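Local structure of 2-dehydropantoate 2-reductase (Geobacter metallireducens, 3HN2) at residues 6-11 with 71-76; 28-33 with 56-61; 104-109 with 182-187; 176-181 with 233-238. The protein probably catalyses the NADPH-dependent reduction of 2-dehydropantoate (ketopantoate) to (R)-pantoate, the second of two steps that lead to pantoate in pantothenate biosynthesis. One frame throughout, in Å; residues are numbered along the deposited sequence.

How the contacts relate
The four contacts follow a two-domain reductase from its nucleotide-binding sheet out to its helical half. Contacts 1 and 2 are neighbours, with centres 11 Å apart: strand 5-8 pairs with strand 28-31, where I7 N lies 2.9 Å from H29 O in a probable hydrogen bond, and contact 2 is nested in the chain loop closed by contact 1. Contact 3 joins the Rossmann-type domain to helix 179-200, its centre 18 Å from that of contact 1. Contact 4 uses the start of the same helix, 12 Å between centres from contact 3 and 36 Å from contact 2. In this family the active site lies in the cleft between the two domains, whose junction contact 3 helps to form.

Contact 1: 6-11 with 71-76; sequences AIVGAG and DLVLVG
A6 and V8 bond through their backbones to L72, L74 and G76, which sets A6 opposite V73, I7 opposite L74 and V8 opposite V75 in neighbouring parallel strands. Four backbone hydrogen bonds make the ladder: A6 N to L72 O (3.0 Å), L74 N to A6 O (2.9 Å), V8 N to L74 O (2.9 Å) and G76 N to V8 O (2.6 Å). The third is almost straight, at 176° about the hydrogen. V8 O also receives a CA-H...O contact from V75, and A6 O one from V73.

Apolar packing covers both faces of the pair. I7 and L74 run alongside each other, pointing the same way; with I7 CG1 anti to the carbonyl carbon (chi1 -52°), CD1 reaches L74 CB at 3.8 Å. On the other face V8 CG2 meets V73 CG2 at 3.8 Å, next to A6. Past the strands, G9 CA lies only 3.6 Å from G76 C, a closeness suited to a residue without a beta carbon. G9 and G11 are consistent with the GxGxxG turn of dinucleotide-binding domains.

Strand 98-101 flanks 72-75 and strand 28-31 flanks 5-8, while Y85 and I89 of helix 85-89 cover V75.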
loop_
_atom_site.group_PDB
_atom_site.type_symbol
_atom_site.label_atom_id
_atom_site.label_comp_id
_atom_site.label_asym_id
_atom_site.label_seq_id
_atom_site.Cartn_x
_atom_site.Cartn_y
_atom_site.Cartn_z
ATOM N N ALA A 6 18.105 -15.705 20.396
ATOM C CA ALA A 6 19.283 -14.907 20.054
ATOM C C ALA A 6 19.045 -14.148 18.756
ATOM O O ALA A 6 18.548 -14.723 17.786
ATOM C CB ALA A 6 20.516 -15.787 19.919
ATOM N N ILE A 7 19.417 -12.869 18.737
ATOM C CA ILE A 7 19.286 -12.041 17.532
ATOM C C ILE A 7 20.636 -11.835 16.865
ATOM O O ILE A 7 21.536 -11.220 17.438
ATOM C CB ILE A 7 18.662 -10.644 17.832
ATOM C CG1 ILE A 7 17.347 -10.765 18.621
ATOM C CG2 ILE A 7 18.493 -9.839 16.542
ATOM C CD1 ILE A 7 16.244 -11.538 17.907
ATOM N N VAL A 8 20.768 -12.345 15.645
ATOM C CA VAL A 8 22.011 -12.231 14.883
ATOM C C VAL A 8 21.778 -11.382 13.628
ATOM O O VAL A 8 21.271 -11.851 12.611
ATOM C CB VAL A 8 22.602 -13.625 14.561
ATOM C CG1 VAL A 8 23.798 -13.518 13.631
ATOM C CG2 VAL A 8 23.003 -14.327 15.858
ATOM N N GLY A 9 22.137 -10.111 13.731
ATOM C CA GLY A 9 21.871 -9.148 12.673
ATOM C C GLY A 9 22.026 -7.753 13.226
ATOM O O GLY A 9 22.977 -7.043 12.876
ATOM N N ALA A 10 21.096 -7.383 14.108
ATOM C CA ALA A 10 21.036 -6.059 14.740
ATOM C C ALA A 10 20.848 -4.926 13.727
ATOM O O ALA A 10 21.342 -3.809 13.916
ATOM C CB ALA A 10 22.252 -5.810 15.653
ATOM N N GLY A 11 20.124 -5.230 12.654
ATOM C CA GLY A 11 19.786 -4.244 11.644
ATOM C C GLY A 11 18.446 -3.618 11.956
ATOM O O GLY A 11 17.985 -3.650 13.097
ATOM N N ASP A 71 17.445 -21.722 22.101
ATOM C CA ASP A 71 16.339 -22.493 21.529
ATOM C C ASP A 71 16.080 -22.068 20.087
ATOM O O ASP A 71 15.819 -22.898 19.215
ATOM C CB ASP A 71 15.059 -22.314 22.354
ATOM C CG ASP A 71 15.110 -23.037 23.688
ATOM O OD1 ASP A 71 15.633 -24.174 23.746
ATOM O OD2 ASP A 71 14.611 -22.467 24.681
ATOM N N LEU A 72 16.157 -20.761 19.857
ATOM C CA LEU A 72 15.904 -20.170 18.556
ATOM C C LEU A 72 16.922 -19.076 18.274
ATOM O O LEU A 72 17.201 -18.244 19.140
ATOM C CB LEU A 72 14.487 -19.586 18.511
ATOM C CG LEU A 72 14.057 -18.769 17.288
ATOM C CD1 LEU A 72 13.923 -19.647 16.055
ATOM C CD2 LEU A 72 12.754 -18.054 17.567
ATOM N N VAL A 73 17.488 -19.081 17.069
ATOM C CA VAL A 73 18.274 -17.934 16.625
ATOM C C VAL A 73 17.660 -17.265 15.391
ATOM O O VAL A 73 17.558 -17.868 14.322
ATOM C CB VAL A 73 19.805 -18.245 16.486
ATOM C CG1 VAL A 73 20.051 -19.623 15.919
ATOM C CG2 VAL A 73 20.522 -17.170 15.663
ATOM N N LEU A 74 17.205 -16.029 15.582
ATOM C CA LEU A 74 16.740 -15.172 14.491
ATOM C C LEU A 74 17.925 -14.561 13.783
ATOM O O LEU A 74 18.627 -13.729 14.356
ATOM C CB LEU A 74 15.894 -14.028 15.035
ATOM C CG LEU A 74 14.411 -13.932 14.717
ATOM C CD1 LEU A 74 13.627 -14.845 15.633
ATOM C CD2 LEU A 74 13.982 -12.488 14.906
ATOM N N VAL A 75 18.152 -14.976 12.542
ATOM C CA VAL A 75 19.173 -14.365 11.708
ATOM C C VAL A 75 18.557 -13.181 10.934
ATOM O O VAL A 75 17.624 -13.355 10.145
ATOM C CB VAL A 75 19.812 -15.389 10.753
ATOM C CG1 VAL A 75 20.994 -14.778 10.030
ATOM C CG2 VAL A 75 20.266 -16.631 11.523
ATOM N N GLY A 76 19.067 -11.981 11.202
ATOM C CA GLY A 76 18.657 -10.771 10.497
ATOM C C GLY A 76 19.834 -10.089 9.825
ATOM O O GLY A 76 19.776 -8.892 9.521
#

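Contact 2: 28-33 with 56-61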
loop_
_atom_site.group_PDB
_atom_site.type_symbol
_atom_site.label_atom_id
_atom_site.label_comp_id
_atom_site.label_asym_id
_atom_site.label_seq_id
_atom_site.Cartn_x
_atom_site.Cartn_y
_atom_site.Cartn_z
ATOM N N VAL A 28 15.346 -12.734 25.260
ATOM C CA VAL A 28 15.994 -12.278 24.035
ATOM C C VAL A 28 17.421 -11.813 24.318
ATOM O O VAL A 28 17.663 -11.049 25.255
ATOM C CB VAL A 28 15.150 -11.170 23.336
ATOM C CG1 VAL A 28 15.825 -10.665 22.084
ATOM C CG2 VAL A 28 13.780 -11.708 22.972
ATOM N N HIS A 29 18.355 -12.298 23.505
ATOM C CA HIS A 29 19.775 -11.995 23.641
ATOM C C HIS A 29 20.279 -11.400 22.336
ATOM O O HIS A 29 20.398 -12.102 21.338
ATOM C CB HIS A 29 20.561 -13.269 23.971
ATOM C CG HIS A 29 20.048 -14.005 25.168
ATOM N ND1 HIS A 29 18.996 -14.893 25.102
ATOM C CD2 HIS A 29 20.438 -13.980 26.464
ATOM C CE1 HIS A 29 18.759 -15.382 26.307
ATOM N NE2 HIS A 29 19.621 -14.844 27.151
ATOM N N PHE A 30 20.564 -10.104 22.344
ATOM C CA PHE A 30 21.033 -9.419 21.147
ATOM C C PHE A 30 22.546 -9.551 20.958
ATOM O O PHE A 30 23.319 -9.354 21.900
ATOM C CB PHE A 30 20.665 -7.937 21.206
ATOM C CG PHE A 30 19.203 -7.655 21.023
ATOM C CD1 PHE A 30 18.682 -7.418 19.759
ATOM C CD2 PHE A 30 18.349 -7.595 22.119
ATOM C CE1 PHE A 30 17.329 -7.138 19.587
ATOM C CE2 PHE A 30 16.998 -7.309 21.958
ATOM C CZ PHE A 30 16.488 -7.084 20.690
ATOM N N LEU A 31 22.962 -9.881 19.737
ATOM C CA LEU A 31 24.371 -9.817 19.365
ATOM C C LEU A 31 24.663 -8.493 18.656
ATOM O O LEU A 31 24.428 -8.351 17.455
ATOM C CB LEU A 31 24.780 -11.017 18.496
ATOM C CG LEU A 31 26.276 -11.234 18.203
ATOM C CD1 LEU A 31 27.099 -11.334 19.482
ATOM C CD2 LEU A 31 26.503 -12.466 17.331
ATOM N N LEU A 32 25.158 -7.524 19.424
ATOM C CA LEU A 32 25.510 -6.208 18.897
ATOM C C LEU A 32 26.971 -6.149 18.468
ATOM O O LEU A 32 27.815 -6.881 18.993
ATOM C CB LEU A 32 25.243 -5.110 19.931
ATOM C CG LEU A 32 23.836 -4.735 20.426
ATOM C CD1 LEU A 32 22.736 -4.854 19.362
ATOM C CD2 LEU A 32 23.476 -5.513 21.676
ATOM N N ARG A 33 27.260 -5.260 17.522
ATOM C CA ARG A 33 28.608 -5.082 17.003
ATOM C C ARG A 33 28.970 -3.599 17.005
ATOM O O ARG A 33 29.725 -3.140 17.862
ATOM C CB ARG A 33 28.710 -5.666 15.587
ATOM C CG ARG A 33 30.126 -5.811 15.051
ATOM C CD ARG A 33 30.116 -5.841 13.538
ATOM N NE ARG A 33 31.459 -5.751 12.969
ATOM C CZ ARG A 33 31.931 -6.546 12.010
ATOM N NH1 ARG A 33 33.166 -6.381 11.560
ATOM N NH2 ARG A 33 31.169 -7.500 11.492
ATOM N N PRO A 56 14.414 -0.130 28.642
ATOM C CA PRO A 56 15.430 0.484 29.501
ATOM C C PRO A 56 16.683 -0.383 29.588
ATOM O O PRO A 56 17.803 0.131 29.548
ATOM C CB PRO A 56 14.740 0.562 30.871
ATOM C CG PRO A 56 13.284 0.344 30.602
ATOM C CD PRO A 56 13.228 -0.543 29.412
ATOM N N HIS A 57 16.471 -1.691 29.691
ATOM C CA HIS A 57 17.545 -2.666 29.732
ATOM C C HIS A 57 17.425 -3.627 28.548
ATOM O O HIS A 57 16.329 -4.084 28.211
ATOM C CB HIS A 57 17.515 -3.426 31.064
ATOM C CG HIS A 57 18.321 -4.689 31.063
ATOM N ND1 HIS A 57 17.755 -5.932 31.245
ATOM C CD2 HIS A 57 19.646 -4.901 30.883
ATOM C CE1 HIS A 57 18.698 -6.855 31.187
ATOM N NE2 HIS A 57 19.854 -6.256 30.965
ATOM N N VAL A 58 18.561 -3.908 27.916
ATOM C CA VAL A 58 18.644 -4.884 26.833
ATOM C C VAL A 58 19.803 -5.851 27.103
ATOM O O VAL A 58 20.927 -5.421 27.390
ATOM C CB VAL A 58 18.780 -4.179 25.449
ATOM C CG1 VAL A 58 19.439 -5.075 24.414
ATOM C CG2 VAL A 58 17.420 -3.708 24.953
ATOM N N LYS A 59 19.510 -7.151 27.051
ATOM C CA LYS A 59 20.535 -8.188 27.162
ATOM C C LYS A 59 21.410 -8.210 25.915
ATOM O O LYS A 59 21.074 -8.853 24.920
ATOM C CB LYS A 59 19.900 -9.565 27.359
ATOM C CG LYS A 59 19.743 -10.003 28.797
ATOM C CD LYS A 59 19.351 -11.467 28.850
ATOM C CE LYS A 59 19.271 -11.974 30.274
ATOM N NZ LYS A 59 19.009 -13.440 30.308
ATOM N N GLY A 60 22.532 -7.500 25.980
ATOM C CA GLY A 60 23.448 -7.392 24.851
ATOM C C GLY A 60 24.764 -8.115 25.053
ATOM O O GLY A 60 25.225 -8.294 26.181
ATOM N N TYR A 61 25.358 -8.548 23.945
ATOM C CA TYR A 61 26.625 -9.273 23.958
ATOM C C TYR A 61 27.459 -8.854 22.751
ATOM O O TYR A 61 26.936 -8.257 21.804
ATOM C CB TYR A 61 26.386 -10.786 23.913
ATOM C CG TYR A 61 25.679 -11.374 25.121
ATOM C CD1 TYR A 61 24.281 -11.419 25.190
ATOM C CD2 TYR A 61 26.404 -11.918 26.175
ATOM C CE1 TYR A 61 23.629 -11.962 26.293
ATOM C CE2 TYR A 61 25.760 -12.470 27.281
ATOM C CZ TYR A 61 24.375 -12.487 27.331
ATOM O OH TYR A 61 23.740 -13.031 28.420
#
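H29 lies alongside both K59 and Y61 and points the same way as each. The imidazole touches both: its CD2 is 3.6 Å from K59 CD and 3.8 Å from Y61 CE1, which comes in at the edge of the histidine ring, near its plane. H29 CG sits anti to the carbonyl carbon (chi1 -54°), which places the ring beside both. Its ND1 is hydrogen-bonded to I5 O, which helps to set the ring's rotation, and the extended K59 chain ends in a salt bridge to D27. With alanine in place of the histidine, K59 CD and the Y61 ring would probably lose the flat group they both lean on, and I5 O its side-chain partner.

On the other face of the strands F30 and V58 cross at about a right angle, V58 CG1 touching F30 CD2 at 3.6 Å. Farther along, L32 CD2 rests on G60 CA at 3.7 Å, where a beta carbon would not fit. The backbones are joined by F30 N to K59 O (2.9 Å), Y61 N to F30 O (3.0 Å) and L32 N to Y61 O (3.1 Å).

Strand 60-61 is thus the outer edge of the parallel order 60-61, 28-31, 5-8, 72-75, 98-101, the 3-2-1-4-5 arrangement of a Rossmann fold, in which helix 14-23 makes the crossover from 5-8 to 28-31.

Contact 3: 104-109 with 182-187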
loop_
_atom_site.group_PDB
_atom_site.type_symbol
_atom_site.label_atom_id
_atom_site.label_comp_id
_atom_site.label_asym_id
_atom_site.label_seq_id
_atom_site.Cartn_x
_atom_site.Cartn_y
_atom_site.Cartn_z
ATOM N N ASN A 104 16.994 -11.199 3.148
ATOM C CA ASN A 104 16.446 -11.038 1.805
ATOM C C ASN A 104 17.076 -11.935 0.747
ATOM O O ASN A 104 18.237 -12.324 0.854
ATOM C CB ASN A 104 16.551 -9.571 1.375
ATOM C CG ASN A 104 15.688 -8.655 2.217
ATOM O OD1 ASN A 104 14.850 -9.111 2.999
ATOM N ND2 ASN A 104 15.887 -7.352 2.059
ATOM N N GLY A 105 16.290 -12.253 -0.277
ATOM C CA GLY A 105 16.773 -13.006 -1.418
ATOM C C GLY A 105 16.732 -14.493 -1.178
ATOM O O GLY A 105 15.932 -14.980 -0.383
ATOM N N LEU A 106 17.615 -15.209 -1.861
ATOM C CA LEU A 106 17.628 -16.655 -1.815
ATOM C C LEU A 106 18.910 -17.219 -1.224
ATOM O O LEU A 106 19.815 -16.475 -0.836
ATOM C CB LEU A 106 17.471 -17.211 -3.219
ATOM C CG LEU A 106 16.182 -17.018 -3.995
ATOM C CD1 LEU A 106 16.341 -17.742 -5.323
ATOM C CD2 LEU A 106 14.952 -17.524 -3.265
ATOM N N GLY A 107 18.970 -18.547 -1.153
ATOM C CA GLY A 107 20.184 -19.249 -0.768
ATOM C C GLY A 107 20.435 -19.313 0.722
ATOM O O GLY A 107 21.193 -20.169 1.180
ATOM N N ASN A 108 19.806 -18.407 1.468
ATOM C CA ASN A 108 20.008 -18.259 2.903
ATOM C C ASN A 108 19.577 -19.498 3.668
ATOM O O ASN A 108 20.327 -20.006 4.511
ATOM C CB ASN A 108 19.263 -17.027 3.425
ATOM C CG ASN A 108 19.646 -15.750 2.685
ATOM O OD1 ASN A 108 20.804 -15.551 2.314
ATOM N ND2 ASN A 108 18.669 -14.879 2.470
ATOM N N GLU A 109 18.384 -19.996 3.345
ATOM C CA GLU A 109 17.866 -21.217 3.955
ATOM C C GLU A 109 18.795 -22.403 3.719
ATOM O O GLU A 109 19.072 -23.168 4.634
ATOM C CB GLU A 109 16.465 -21.545 3.437
ATOM C CG GLU A 109 15.348 -20.731 4.073
ATOM C CD GLU A 109 15.038 -19.412 3.329
ATOM O OE1 GLU A 109 15.604 -19.136 2.246
ATOM O OE2 GLU A 109 14.204 -18.645 3.838
ATOM N N ALA A 182 6.896 -18.518 -1.650
ATOM C CA ALA A 182 6.795 -17.251 -0.929
ATOM C C ALA A 182 8.035 -16.351 -1.039
ATOM O O ALA A 182 7.903 -15.123 -1.089
ATOM C CB ALA A 182 6.462 -17.522 0.528
ATOM N N ARG A 183 9.222 -16.965 -1.059
ATOM C CA ARG A 183 10.492 -16.267 -1.302
ATOM C C ARG A 183 10.478 -15.641 -2.693
ATOM O O ARG A 183 10.802 -14.460 -2.862
ATOM C CB ARG A 183 11.681 -17.237 -1.181
ATOM C CG ARG A 183 12.022 -17.678 0.247
ATOM C CD ARG A 183 13.168 -16.861 0.844
ATOM N NE ARG A 183 12.963 -16.643 2.274
ATOM C CZ ARG A 183 13.575 -15.708 2.995
ATOM N NH1 ARG A 183 13.309 -15.598 4.290
ATOM N NH2 ARG A 183 14.448 -14.883 2.432
ATOM N N TRP A 184 10.079 -16.443 -3.680
ATOM C CA TRP A 184 9.951 -15.995 -5.059
ATOM C C TRP A 184 8.846 -14.956 -5.234
ATOM O O TRP A 184 8.951 -14.072 -6.085
ATOM C CB TRP A 184 9.692 -17.186 -5.977
ATOM C CG TRP A 184 10.935 -17.898 -6.397
ATOM C CD1 TRP A 184 11.419 -19.073 -5.891
ATOM C CD2 TRP A 184 11.860 -17.486 -7.412
ATOM N NE1 TRP A 184 12.586 -19.418 -6.531
ATOM C CE2 TRP A 184 12.883 -18.461 -7.464
ATOM C CE3 TRP A 184 11.931 -16.384 -8.272
ATOM C CZ2 TRP A 184 13.961 -18.370 -8.352
ATOM C CZ3 TRP A 184 13.005 -16.295 -9.160
ATOM C CH2 TRP A 184 14.003 -17.285 -9.190
ATOM N N GLU A 185 7.795 -15.076 -4.426
ATOM C CA GLU A 185 6.701 -14.114 -4.408
ATOM C C GLU A 185 7.199 -12.730 -4.004
ATOM O O GLU A 185 6.790 -11.732 -4.590
ATOM C CB GLU A 185 5.589 -14.576 -3.459
ATOM C CG GLU A 185 4.799 -15.810 -3.914
ATOM C CD GLU A 185 3.599 -16.110 -3.018
ATOM O OE1 GLU A 185 3.666 -15.837 -1.797
ATOM O OE2 GLU A 185 2.584 -16.623 -3.537
ATOM N N LYS A 186 8.097 -12.681 -3.018
ATOM C CA LYS A 186 8.671 -11.416 -2.556
ATOM C C LYS A 186 9.729 -10.886 -3.517
ATOM O O LYS A 186 9.965 -9.680 -3.576
ATOM C CB LYS A 186 9.268 -11.550 -1.155
ATOM C CG LYS A 186 9.218 -10.246 -0.374
ATOM C CD LYS A 186 10.359 -10.119 0.613
ATOM C CE LYS A 186 10.438 -8.700 1.153
ATOM N NZ LYS A 186 11.458 -8.553 2.227
ATOM N N LEU A 187 10.362 -11.797 -4.259
ATOM C CA LEU A 187 11.328 -11.443 -5.305
ATOM C C LEU A 187 10.673 -10.699 -6.464
ATOM O O LEU A 187 11.316 -9.879 -7.114
ATOM C CB LEU A 187 12.060 -12.695 -5.817
ATOM C CG LEU A 187 13.528 -12.959 -5.443
ATOM C CD1 LEU A 187 14.045 -12.109 -4.273
ATOM C CD2 LEU A 187 13.784 -14.458 -5.180
#
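R183 NH2 is held by two backbone carbonyls, G105 O at 3.2 Å and O of Q103, the residue just before N104. G105 O lies at the edge of the guanidinium, 10° out of its plane, with an angle of 156° at the hydrogen. E109 takes another approach: OE2 stands over one face of the guanidinium and forms a salt bridge to R183 NE at 2.8 Å, the carboxylate turned 69° from the guanidinium plane. Bends at chi2 and chi3 turn the arginine chain toward these partners. A leucine in its place would probably leave the buried E109 carboxylate without this counter-charge and G105 O without this donor.

The loop is braced from within as well. N108 ND2 donates to N104 O at 3.1 Å, from above the carbonyl plane, while N108 OD1 is taken by N82. K186 NZ, hydrogen-bonded to A126 O, comes near N104 OD1.

L106 supplies the apolar part. Its CD1 meets W184 CZ2 at 3.9 Å, the two side chains crossing at about a right angle; its CG touches L187 CD2 at 3.7 Å, and its CD2 touches R183 CB as the two side chains pass in opposite directions.

The arrangement joins the loop after strand 98-101 of the Rossmann-type domain to the long helix 179-200, the interdomain seam characteristic of ketopantoate reductases.

Contact 4: 176-181 with 233-238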
loop_
_atom_site.group_PDB
_atom_site.type_symbol
_atom_site.label_atom_id
_atom_site.label_comp_id
_atom_site.label_asym_id
_atom_site.label_seq_id
_atom_site.Cartn_x
_atom_site.Cartn_y
_atom_site.Cartn_z
ATOM N N THR A 176 2.869 -20.947 5.741
ATOM C CA THR A 176 2.675 -21.570 4.436
ATOM C C THR A 176 3.367 -22.940 4.349
ATOM O O THR A 176 4.236 -23.251 5.163
ATOM C CB THR A 176 3.119 -20.620 3.288
ATOM O OG1 THR A 176 2.597 -21.087 2.036
ATOM C CG2 THR A 176 4.643 -20.499 3.212
ATOM N N ASP A 177 2.954 -23.753 3.377
ATOM C CA ASP A 177 3.575 -25.059 3.112
ATOM C C ASP A 177 4.609 -24.943 1.996
ATOM O O ASP A 177 5.439 -25.839 1.795
ATOM C CB ASP A 177 2.519 -26.098 2.717
ATOM C CG ASP A 177 1.539 -26.404 3.833
ATOM O OD1 ASP A 177 1.689 -25.853 4.944
ATOM O OD2 ASP A 177 0.610 -27.205 3.593
ATOM N N ASP A 178 4.541 -23.830 1.269
ATOM C CA ASP A 178 5.448 -23.573 0.163
ATOM C C ASP A 178 6.267 -22.324 0.462
ATOM O O ASP A 178 5.950 -21.216 0.001
ATOM C CB ASP A 178 4.660 -23.435 -1.139
ATOM C CG ASP A 178 5.459 -23.853 -2.358
ATOM O OD1 ASP A 178 6.685 -24.101 -2.232
ATOM O OD2 ASP A 178 4.846 -23.922 -3.450
ATOM N N LEU A 179 7.306 -22.522 1.273
ATOM C CA LEU A 179 8.275 -21.484 1.620
ATOM C C LEU A 179 8.993 -20.973 0.372
ATOM O O LEU A 179 9.150 -19.760 0.179
ATOM C CB LEU A 179 9.298 -22.047 2.613
ATOM C CG LEU A 179 10.572 -21.246 2.902
ATOM C CD1 LEU A 179 10.232 -19.949 3.610
ATOM C CD2 LEU A 179 11.546 -22.074 3.732
ATOM N N LYS A 180 9.410 -21.922 -0.465
ATOM C CA LYS A 180 10.122 -21.647 -1.698
ATOM C C LYS A 180 9.346 -20.663 -2.580
ATOM O O LYS A 180 9.926 -19.708 -3.090
ATOM C CB LYS A 180 10.387 -22.956 -2.441
ATOM C CG LYS A 180 11.602 -22.950 -3.359
ATOM C CD LYS A 180 11.574 -24.165 -4.283
ATOM C CE LYS A 180 12.928 -24.441 -4.915
ATOM N NZ LYS A 180 13.807 -25.239 -4.015
ATOM N N ARG A 181 8.039 -20.894 -2.728
ATOM C CA ARG A 181 7.173 -20.026 -3.530
ATOM C C ARG A 181 7.114 -18.616 -2.957
ATOM O O ARG A 181 7.312 -17.661 -3.679
ATOM C CB ARG A 181 5.763 -20.611 -3.666
ATOM C CG ARG A 181 4.806 -19.732 -4.480
ATOM C CD ARG A 181 3.391 -20.275 -4.459
ATOM N NE ARG A 181 2.429 -19.182 -4.515
ATOM C CZ ARG A 181 1.594 -18.952 -5.523
ATOM N NH1 ARG A 181 1.564 -19.762 -6.572
ATOM N NH2 ARG A 181 0.774 -17.914 -5.470
ATOM N N LEU A 233 8.059 -25.629 -7.939
ATOM C CA LEU A 233 7.091 -25.117 -6.983
ATOM C C LEU A 233 5.861 -26.011 -6.965
ATOM O O LEU A 233 5.455 -26.533 -8.007
ATOM C CB LEU A 233 6.698 -23.683 -7.340
ATOM C CG LEU A 233 7.406 -22.497 -6.669
ATOM C CD1 LEU A 233 8.915 -22.698 -6.493
ATOM C CD2 LEU A 233 7.113 -21.205 -7.435
ATOM N N ALA A 234 5.282 -26.185 -5.776
ATOM C CA ALA A 234 4.078 -26.993 -5.588
ATOM C C ALA A 234 2.870 -26.389 -6.311
ATOM O O ALA A 234 2.047 -27.114 -6.872
ATOM C CB ALA A 234 3.783 -27.170 -4.106
ATOM N N THR A 235 2.779 -25.061 -6.299
ATOM C CA THR A 235 1.705 -24.345 -6.985
ATOM C C THR A 235 2.250 -23.155 -7.795
ATOM O O THR A 235 3.046 -22.357 -7.291
ATOM C CB THR A 235 0.555 -23.936 -6.010
ATOM O OG1 THR A 235 -0.330 -23.016 -6.657
ATOM C CG2 THR A 235 1.096 -23.303 -4.727
ATOM N N PHE A 236 1.821 -23.065 -9.052
ATOM C CA PHE A 236 2.327 -22.070 -10.007
ATOM C C PHE A 236 1.930 -20.642 -9.665
ATOM O O PHE A 236 0.764 -20.368 -9.378
ATOM C CB PHE A 236 1.848 -22.400 -11.425
ATOM C CG PHE A 236 2.801 -23.258 -12.206
ATOM C CD1 PHE A 236 3.383 -22.777 -13.375
ATOM C CD2 PHE A 236 3.122 -24.545 -11.779
ATOM C CE1 PHE A 236 4.269 -23.564 -14.107
ATOM C CE2 PHE A 236 4.010 -25.337 -12.503
ATOM C CZ PHE A 236 4.584 -24.845 -13.669
ATOM N N ILE A 237 2.909 -19.742 -9.678
ATOM C CA ILE A 237 2.639 -18.308 -9.557
ATOM C C ILE A 237 2.111 -17.833 -10.894
ATOM O O ILE A 237 2.785 -17.953 -11.923
ATOM C CB ILE A 237 3.895 -17.488 -9.167
ATOM C CG1 ILE A 237 4.546 -18.064 -7.902
ATOM C CG2 ILE A 237 3.535 -16.017 -8.973
ATOM C CD1 ILE A 237 5.897 -17.478 -7.575
ATOM N N ALA A 238 0.883 -17.338 -10.877
ATOM C CA ALA A 238 0.261 -16.796 -12.073
ATOM C C ALA A 238 0.771 -15.392 -12.260
ATOM O O ALA A 238 1.112 -14.733 -11.280
ATOM C CB ALA A 238 -1.249 -16.782 -11.909
#
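L233 lies against the first turn of helix 179-200, its CG 3.9 Å from R181 CB and its CD1 3.8 Å from K180 CD, so that it packs on the aliphatic parts of two charged residues. Next, A234 N gives a weak hydrogen bond of 3.3 Å to OD2 of D178, and the alanine CB also sits beside that carboxylate. D178 occupies the N-cap position of the helix, and its CG, anti to the backbone N (chi1 -151°), swings the acid out toward the loop. Helix 179-200 belongs to the C-terminal, 6-phosphogluconate-dehydrogenase-like helical part, and residues 233-238 belong to the connection between its helices 211-229 and 241-249.

T235 then brings its carbonyl to R181: NH1 reaches T235 O at 3.1 Å, the oxygen almost exactly in the guanidinium plane while the donor stands well above the carbonyl plane. The methyl CG2 of T235 touches R181 CD at 3.8 Å. F236 O adds a second, weak bond to the same NH1 at 3.0 Å, while R181 NE is held in a salt bridge by E185. Last, I237 lays CG1 over one face of the guanidinium, 3.6 Å above its plane and offset toward the rim, and its own carbonyl accepts a hydrogen bond from N229 of helix 211-229.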